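Local coordinates for protein BugD (PDB 2F5X) that probably serves as a periplasmic solute receptor that binds aspartic acid for a tripartite tricarboxylate transporter-type uptake system, at residues E53-A58 against T64-R69; G240-K245 against E287-K292; A82-A87 against T100-I105. One frame throughout, in Å; residues are numbered along the deposited sequence.

All three contacts reach the same mixed sheet, and none belongs to the pocket itself: the side chains of K55, W242 and F84 lie about 11, 12 and 10 Å from the bound aspartic acid. Interactions 2 and 3 are the closest pair, with centres about 7 Å apart. Their strands, 236-244 and 102-117, are neighbours in the sheet, and W242 of interaction 2 meets both phenylalanine rings of interaction 3. Interaction 1 lies about 12 Å from interaction 3 and about 16 Å from interaction 2, centre to centre. It joins the former through helix 61-68, where T64 O is 3.3 Å from F102 CZ, and the latter where V67 O packs on P244 CG.

Interaction 1 (E53-A58 against T64-R69); sequences ENKGGA and TTQVAR
K55 and Q66 meet near the surface, where the chain leaving strand 50-54 passes the flank of helix 61-68. The close part of the contact is small: the amide of Q66 lies against the methylene groups of the lysine, with Q66 OE1 3.6 Å from K55 CG and 3.7 Å from K55 CD. Q66 NE2 is a little farther off, 4.0 Å from K55 CG, and the two side chains slant across one another. Glutamine suits the place because it is long enough to bridge the backbones, K55 CA and Q66 CA being 8.5 Å apart. With chi1 at -178° and the next torsion extended as well, it makes a straight arm that carries the amide from the helix to the lysine. The two segments belong to a parallel beta-alpha-beta crossover: strand 50-54 leads through helix 61-68 into strand 76-81, and strand 19-23 lies between the two strands and pairs with both. T64 and V67 seat the helix on this sheet, both buried against strand 76-81, with V67 also packing on V22. Away from the amide-methylene patch the contact is much looser, and the ends of K55 and E53 are partly exposed. K55 bends at chi2 and chi4, so its methylene stem faces Q66 while the ammonium end, probably charged, turns back to its own strand, where K55 NZ donates to N54 O at 2.7 Å from above the carbonyl plane. E53 also approaches from the strand, but E53 OE1 is 4.3 Å from Q66 NE2, too long for a bond. N54 faces elsewhere, its ND2 bonded to D32 and to the carbonyl oxygen of F25, a residue of the aspartic acid pocket.

Interaction 2 (G240-K245 against E287-K292); sequences GMWAPK and EALQAK
L289 lies on the indole of W242, where helix 286-306 covers strand 236-244 of the mixed sheet in a periplasmic binding-protein fold; the short axes of strand 240-244 and helix 287-292 cross at -104°, 9.4 Å apart at their closest. From the helix, the leucine's CB points to the strand. CG stands anti to the backbone N (chi1 179°) and comes within 4.1 Å of both NE1 and CE2 of W242. There the chain forks. CD1 runs toward the six-membered ring, 3.8 Å from W242 CZ2, and also rests on the main chain at G240, where the absence of a side chain lets the methyl approach the CA. CD2 takes the other direction, over the five-membered ring, forming a CH-pi contact with that ring's centroid at 3.7 Å and 15° from its normal. A branched aliphatic tip suits this place, since each methyl has a surface of its own to cover. F84 stacks on the other face of the indole, so the tryptophan is held between leucine and phenylalanine. CD2 also lies tight against the strand's main chain, 3.2 Å from M241 O.

Interaction 3 (A82-A87 against T100-I105); sequences AGFSTA and TSFEPI
A82 O is gripped twice by one residue, S85, whose N comes to 2.8 Å and whose OG comes to 2.7 Å. The hydroxyl donates in the carbonyl plane, on a lone pair, and serine suits the site because its short side chain can turn back to the first carbonyl of the turn. This double hold ties together the short, weakly bonded helix 83-86, from which F84 reaches across to F102. Both phenylalanine rings are buried and the contact is wholly apolar. With chi1 at -176°, F84 extends toward strand 102-117, and the CE1-CZ side of its ring does the touching: F84 CE1 is 3.5 Å from F102 CE2, while F84 CZ is 3.7 Å from F102 CD2. F102 comes to F84 at the ring edge, near its plane. The planes are turned 56° against each other with centroids 5.5 Å apart, an oblique pairing that is neither stacked nor T-shaped. Phenylalanine suits both places because F84 CA and S101 CA, the nearest pair, are 11.4 Å apart, and long, bulky rings span that gap. G83 N is bonded to ND1 of H81, a residue of the aspartic acid pocket, and may help fix the rotation of that imidazole. The pair belongs to a buried aromatic cluster, with W242 of strand 236-244 and Y96, that packs helix 83-86 on the sheet; F102, at the beginning of strand 102-117, packs against T64, V67 and A68 of helix 61-68, and S85 and T86 touch W300 of helix 286-306.

Interaction 1 (E53-A58 against T64-R69)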
# COMPACT_ATOMS: atom_id res chain seq x y z
N GLU A 53 -13.55 -7.99 1.82
CA GLU A 53 -13.71 -8.49 0.46
C GLU A 53 -12.51 -8.07 -0.37
O GLU A 53 -12.13 -6.90 -0.36
CB GLU A 53 -15.01 -7.95 -0.16
CG GLU A 53 -16.26 -8.37 0.60
CD GLU A 53 -17.56 -7.89 -0.01
OE1 GLU A 53 -17.54 -6.91 -0.80
OE2 GLU A 53 -18.61 -8.48 0.31
N ASN A 54 -11.92 -9.03 -1.07
CA ASN A 54 -10.74 -8.74 -1.87
C ASN A 54 -11.11 -8.58 -3.32
O ASN A 54 -11.70 -9.48 -3.91
CB ASN A 54 -9.69 -9.84 -1.68
CG ASN A 54 -9.22 -9.94 -0.26
OD1 ASN A 54 -9.73 -10.74 0.52
ND2 ASN A 54 -8.26 -9.09 0.10
N LYS A 55 -10.80 -7.42 -3.90
CA LYS A 55 -11.18 -7.14 -5.28
C LYS A 55 -9.99 -6.58 -6.04
O LYS A 55 -9.85 -5.37 -6.20
CB LYS A 55 -12.38 -6.18 -5.32
CG LYS A 55 -13.65 -6.74 -4.67
CD LYS A 55 -14.20 -7.96 -5.42
CE LYS A 55 -15.03 -8.89 -4.52
NZ LYS A 55 -14.33 -10.18 -4.12
N GLY A 56 -9.12 -7.48 -6.49
CA GLY A 56 -7.90 -7.09 -7.17
C GLY A 56 -8.10 -6.76 -8.64
O GLY A 56 -9.12 -7.12 -9.25
N GLY A 57 -7.12 -6.04 -9.19
CA GLY A 57 -7.10 -5.69 -10.60
C GLY A 57 -6.69 -4.24 -10.81
O GLY A 57 -7.04 -3.38 -10.00
N ALA A 58 -5.94 -4.01 -11.89
CA ALA A 58 -5.52 -2.67 -12.32
C ALA A 58 -4.98 -1.80 -11.18
O ALA A 58 -5.37 -0.63 -11.04
CB ALA A 58 -6.66 -1.95 -13.07
N THR A 64 -11.28 0.22 -5.86
CA THR A 64 -11.60 1.59 -5.48
C THR A 64 -12.86 2.05 -6.20
O THR A 64 -13.76 2.65 -5.59
CB THR A 64 -10.42 2.51 -5.78
OG1 THR A 64 -9.32 2.13 -4.94
CG2 THR A 64 -10.75 3.97 -5.38
N THR A 65 -12.92 1.74 -7.49
CA THR A 65 -14.06 2.09 -8.32
C THR A 65 -15.33 1.40 -7.83
O THR A 65 -16.40 2.01 -7.81
CB THR A 65 -13.78 1.73 -9.78
OG1 THR A 65 -12.74 2.58 -10.26
CG2 THR A 65 -14.97 2.07 -10.68
N GLN A 66 -15.19 0.13 -7.43
CA GLN A 66 -16.33 -0.62 -6.91
C GLN A 66 -17.00 0.10 -5.74
O GLN A 66 -18.23 0.24 -5.71
CB GLN A 66 -15.93 -2.04 -6.51
CG GLN A 66 -17.12 -2.85 -6.02
CD GLN A 66 -16.74 -4.24 -5.60
OE1 GLN A 66 -16.23 -5.02 -6.40
NE2 GLN A 66 -17.00 -4.57 -4.33
N VAL A 67 -16.21 0.56 -4.78
CA VAL A 67 -16.77 1.31 -3.66
C VAL A 67 -17.30 2.66 -4.12
O VAL A 67 -18.37 3.10 -3.65
CB VAL A 67 -15.79 1.44 -2.47
CG1 VAL A 67 -16.43 2.20 -1.31
CG2 VAL A 67 -15.36 0.06 -2.00
N ALA A 68 -16.61 3.32 -5.05
CA ALA A 68 -17.11 4.61 -5.56
C ALA A 68 -18.53 4.47 -6.11
O ALA A 68 -19.34 5.39 -5.97
CB ALA A 68 -16.18 5.20 -6.62
N ARG A 69 -18.82 3.32 -6.72
CA ARG A 69 -20.11 3.05 -7.36
C ARG A 69 -21.11 2.29 -6.47
O ARG A 69 -22.23 1.99 -6.90
CB ARG A 69 -19.88 2.27 -8.66
CG ARG A 69 -19.06 3.03 -9.70
CD ARG A 69 -18.82 2.26 -10.99
NE ARG A 69 -19.77 2.63 -12.03
CZ ARG A 69 -20.53 1.76 -12.71
NH1 ARG A 69 -20.47 0.46 -12.46
NH2 ARG A 69 -21.37 2.21 -13.64

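Interaction 2 (G240-K245 against E287-K292)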
# COMPACT_ATOMS: atom_id res chain seq x y z
N GLY A 240 -5.98 4.75 3.97
CA GLY A 240 -7.18 5.48 4.37
C GLY A 240 -8.42 4.61 4.31
O GLY A 240 -8.40 3.53 3.71
N MSE A 241 -9.49 5.08 4.93
CA MSE A 241 -10.78 4.42 4.86
C MSE A 241 -11.79 5.43 4.34
O MSE A 241 -11.81 6.57 4.79
CB MSE A 241 -11.19 3.91 6.25
CG MSE A 241 -12.56 3.27 6.28
SE MSE A 241 -12.96 2.62 8.05
CE MSE A 241 -11.75 1.23 8.09
N TRP A 242 -12.60 5.01 3.37
CA TRP A 242 -13.59 5.88 2.73
C TRP A 242 -14.94 5.18 2.63
O TRP A 242 -15.02 3.95 2.55
CB TRP A 242 -13.16 6.18 1.29
CG TRP A 242 -11.94 7.05 1.06
CD1 TRP A 242 -11.93 8.40 0.78
CD2 TRP A 242 -10.58 6.62 0.94
NE1 TRP A 242 -10.65 8.83 0.53
CE2 TRP A 242 -9.80 7.76 0.62
CE3 TRP A 242 -9.93 5.38 1.09
CZ2 TRP A 242 -8.41 7.70 0.46
CZ3 TRP A 242 -8.55 5.32 0.91
CH2 TRP A 242 -7.80 6.47 0.61
N ALA A 243 -16.01 5.98 2.57
CA ALA A 243 -17.35 5.51 2.21
C ALA A 243 -17.75 6.18 0.89
O ALA A 243 -17.16 7.19 0.52
CB ALA A 243 -18.36 5.88 3.32
N PRO A 244 -18.74 5.65 0.16
CA PRO A 244 -19.15 6.31 -1.09
C PRO A 244 -19.72 7.70 -0.85
O PRO A 244 -20.30 7.94 0.21
CB PRO A 244 -20.26 5.39 -1.63
CG PRO A 244 -20.01 4.07 -0.95
CD PRO A 244 -19.51 4.43 0.42
N LYS A 245 -19.55 8.60 -1.82
CA LYS A 245 -20.20 9.92 -1.77
C LYS A 245 -21.67 9.79 -1.43
O LYS A 245 -22.38 8.94 -1.98
CB LYS A 245 -20.05 10.65 -3.11
CG LYS A 245 -20.70 12.05 -3.10
CD LYS A 245 -20.58 12.71 -4.46
CE LYS A 245 -21.50 13.92 -4.56
NZ LYS A 245 -21.20 14.99 -3.56
N GLU A 287 -11.15 15.05 7.88
CA GLU A 287 -10.32 16.19 7.47
C GLU A 287 -8.87 15.80 7.22
O GLU A 287 -8.24 16.29 6.26
CB GLU A 287 -10.42 17.30 8.51
CG GLU A 287 -11.82 17.90 8.62
CD GLU A 287 -12.74 17.22 9.63
OE1 GLU A 287 -12.39 16.17 10.23
OE2 GLU A 287 -13.85 17.75 9.83
N ALA A 288 -8.32 14.93 8.06
CA ALA A 288 -6.93 14.50 7.91
C ALA A 288 -6.75 13.70 6.62
O ALA A 288 -5.77 13.90 5.89
CB ALA A 288 -6.48 13.69 9.12
N LEU A 289 -7.70 12.82 6.33
CA LEU A 289 -7.61 12.02 5.10
C LEU A 289 -7.79 12.91 3.86
O LEU A 289 -7.05 12.77 2.88
CB LEU A 289 -8.61 10.86 5.13
CG LEU A 289 -8.63 9.96 3.88
CD1 LEU A 289 -7.24 9.41 3.59
CD2 LEU A 289 -9.65 8.84 4.05
N GLN A 290 -8.74 13.84 3.92
CA GLN A 290 -8.98 14.75 2.79
C GLN A 290 -7.71 15.56 2.50
O GLN A 290 -7.30 15.69 1.35
CB GLN A 290 -10.17 15.67 3.10
CG GLN A 290 -10.42 16.78 2.06
CD GLN A 290 -11.53 17.73 2.49
OE1 GLN A 290 -11.65 18.08 3.67
NE2 GLN A 290 -12.35 18.16 1.52
N ALA A 291 -7.07 16.06 3.56
CA ALA A 291 -5.84 16.85 3.43
C ALA A 291 -4.70 16.01 2.85
O ALA A 291 -3.92 16.50 2.03
CB ALA A 291 -5.42 17.42 4.78
N LYS A 292 -4.61 14.76 3.28
CA LYS A 292 -3.59 13.85 2.77
C LYS A 292 -3.74 13.64 1.27
O LYS A 292 -2.77 13.76 0.52
CB LYS A 292 -3.63 12.50 3.51
CG LYS A 292 -2.51 11.51 3.08
CD LYS A 292 -1.11 12.00 3.46
CE LYS A 292 -0.87 12.00 4.96
NZ LYS A 292 0.48 12.54 5.30

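Interaction 3 (A82-A87 against T100-I105)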
# COMPACT_ATOMS: atom_id res chain seq x y z
N ALA A 82 -1.96 4.64 -0.49
CA ALA A 82 -1.50 5.79 -1.27
C ALA A 82 -1.70 5.65 -2.79
O ALA A 82 -1.70 6.65 -3.51
CB ALA A 82 -0.03 6.10 -0.95
N GLY A 83 -1.85 4.41 -3.26
CA GLY A 83 -2.18 4.17 -4.66
C GLY A 83 -3.46 4.88 -5.08
O GLY A 83 -3.63 5.20 -6.26
N PHE A 84 -4.35 5.12 -4.12
CA PHE A 84 -5.53 5.95 -4.33
C PHE A 84 -5.14 7.29 -4.93
O PHE A 84 -5.85 7.82 -5.78
CB PHE A 84 -6.22 6.18 -2.97
CG PHE A 84 -7.50 6.95 -3.04
CD1 PHE A 84 -8.73 6.28 -3.03
CD2 PHE A 84 -7.50 8.35 -3.04
CE1 PHE A 84 -9.93 7.00 -3.05
CE2 PHE A 84 -8.70 9.07 -3.07
CZ PHE A 84 -9.91 8.40 -3.07
N SER A 85 -3.99 7.81 -4.50
CA SER A 85 -3.50 9.12 -4.93
C SER A 85 -2.58 9.08 -6.16
O SER A 85 -2.39 10.12 -6.80
CB SER A 85 -2.83 9.88 -3.76
OG SER A 85 -1.56 9.33 -3.43
N THR A 86 -2.01 7.92 -6.49
CA THR A 86 -1.18 7.84 -7.69
C THR A 86 -2.00 7.55 -8.94
O THR A 86 -1.71 8.09 -10.01
CB THR A 86 -0.06 6.76 -7.58
OG1 THR A 86 -0.66 5.47 -7.37
CG2 THR A 86 0.83 7.01 -6.35
N ALA A 87 -3.03 6.71 -8.81
CA ALA A 87 -3.82 6.27 -9.96
C ALA A 87 -4.37 7.41 -10.83
O ALA A 87 -4.37 7.29 -12.06
CB ALA A 87 -4.94 5.30 -9.54
N THR A 100 -13.77 13.73 -4.79
CA THR A 100 -15.24 13.80 -4.67
C THR A 100 -16.00 12.48 -4.68
O THR A 100 -17.17 12.46 -4.29
CB THR A 100 -15.86 14.71 -5.76
OG1 THR A 100 -15.58 14.17 -7.06
CG2 THR A 100 -15.24 16.10 -5.75
N SER A 101 -15.39 11.39 -5.13
CA SER A 101 -16.13 10.13 -5.24
C SER A 101 -16.55 9.53 -3.90
O SER A 101 -17.42 8.66 -3.86
CB SER A 101 -15.34 9.10 -6.05
OG SER A 101 -15.40 9.43 -7.42
N PHE A 102 -15.93 10.00 -2.82
CA PHE A 102 -16.09 9.39 -1.50
C PHE A 102 -16.34 10.41 -0.40
O PHE A 102 -16.03 11.60 -0.55
CB PHE A 102 -14.82 8.63 -1.12
CG PHE A 102 -14.46 7.53 -2.08
CD1 PHE A 102 -15.00 6.25 -1.93
CD2 PHE A 102 -13.60 7.78 -3.15
CE1 PHE A 102 -14.68 5.23 -2.84
CE2 PHE A 102 -13.27 6.77 -4.04
CZ PHE A 102 -13.82 5.49 -3.89
N GLU A 103 -16.93 9.93 0.70
CA GLU A 103 -16.85 10.62 1.98
C GLU A 103 -15.67 9.99 2.73
O GLU A 103 -15.72 8.81 3.10
CB GLU A 103 -18.14 10.45 2.79
CG GLU A 103 -19.44 10.79 2.05
CD GLU A 103 -19.51 12.22 1.53
OE1 GLU A 103 -18.73 13.07 2.02
OE2 GLU A 103 -20.34 12.50 0.63
N PRO A 104 -14.60 10.75 2.95
CA PRO A 104 -13.44 10.20 3.69
C PRO A 104 -13.81 9.93 5.15
O PRO A 104 -14.58 10.70 5.74
CB PRO A 104 -12.38 11.31 3.58
CG PRO A 104 -13.14 12.56 3.26
CD PRO A 104 -14.40 12.15 2.54
N ILE A 105 -13.30 8.82 5.69
CA ILE A 105 -13.50 8.49 7.10
C ILE A 105 -12.27 8.87 7.92
O ILE A 105 -12.38 9.58 8.92
CB ILE A 105 -13.86 6.99 7.29
CG1 ILE A 105 -15.07 6.57 6.44
CG2 ILE A 105 -14.11 6.66 8.78
CD1 ILE A 105 -16.31 7.48 6.56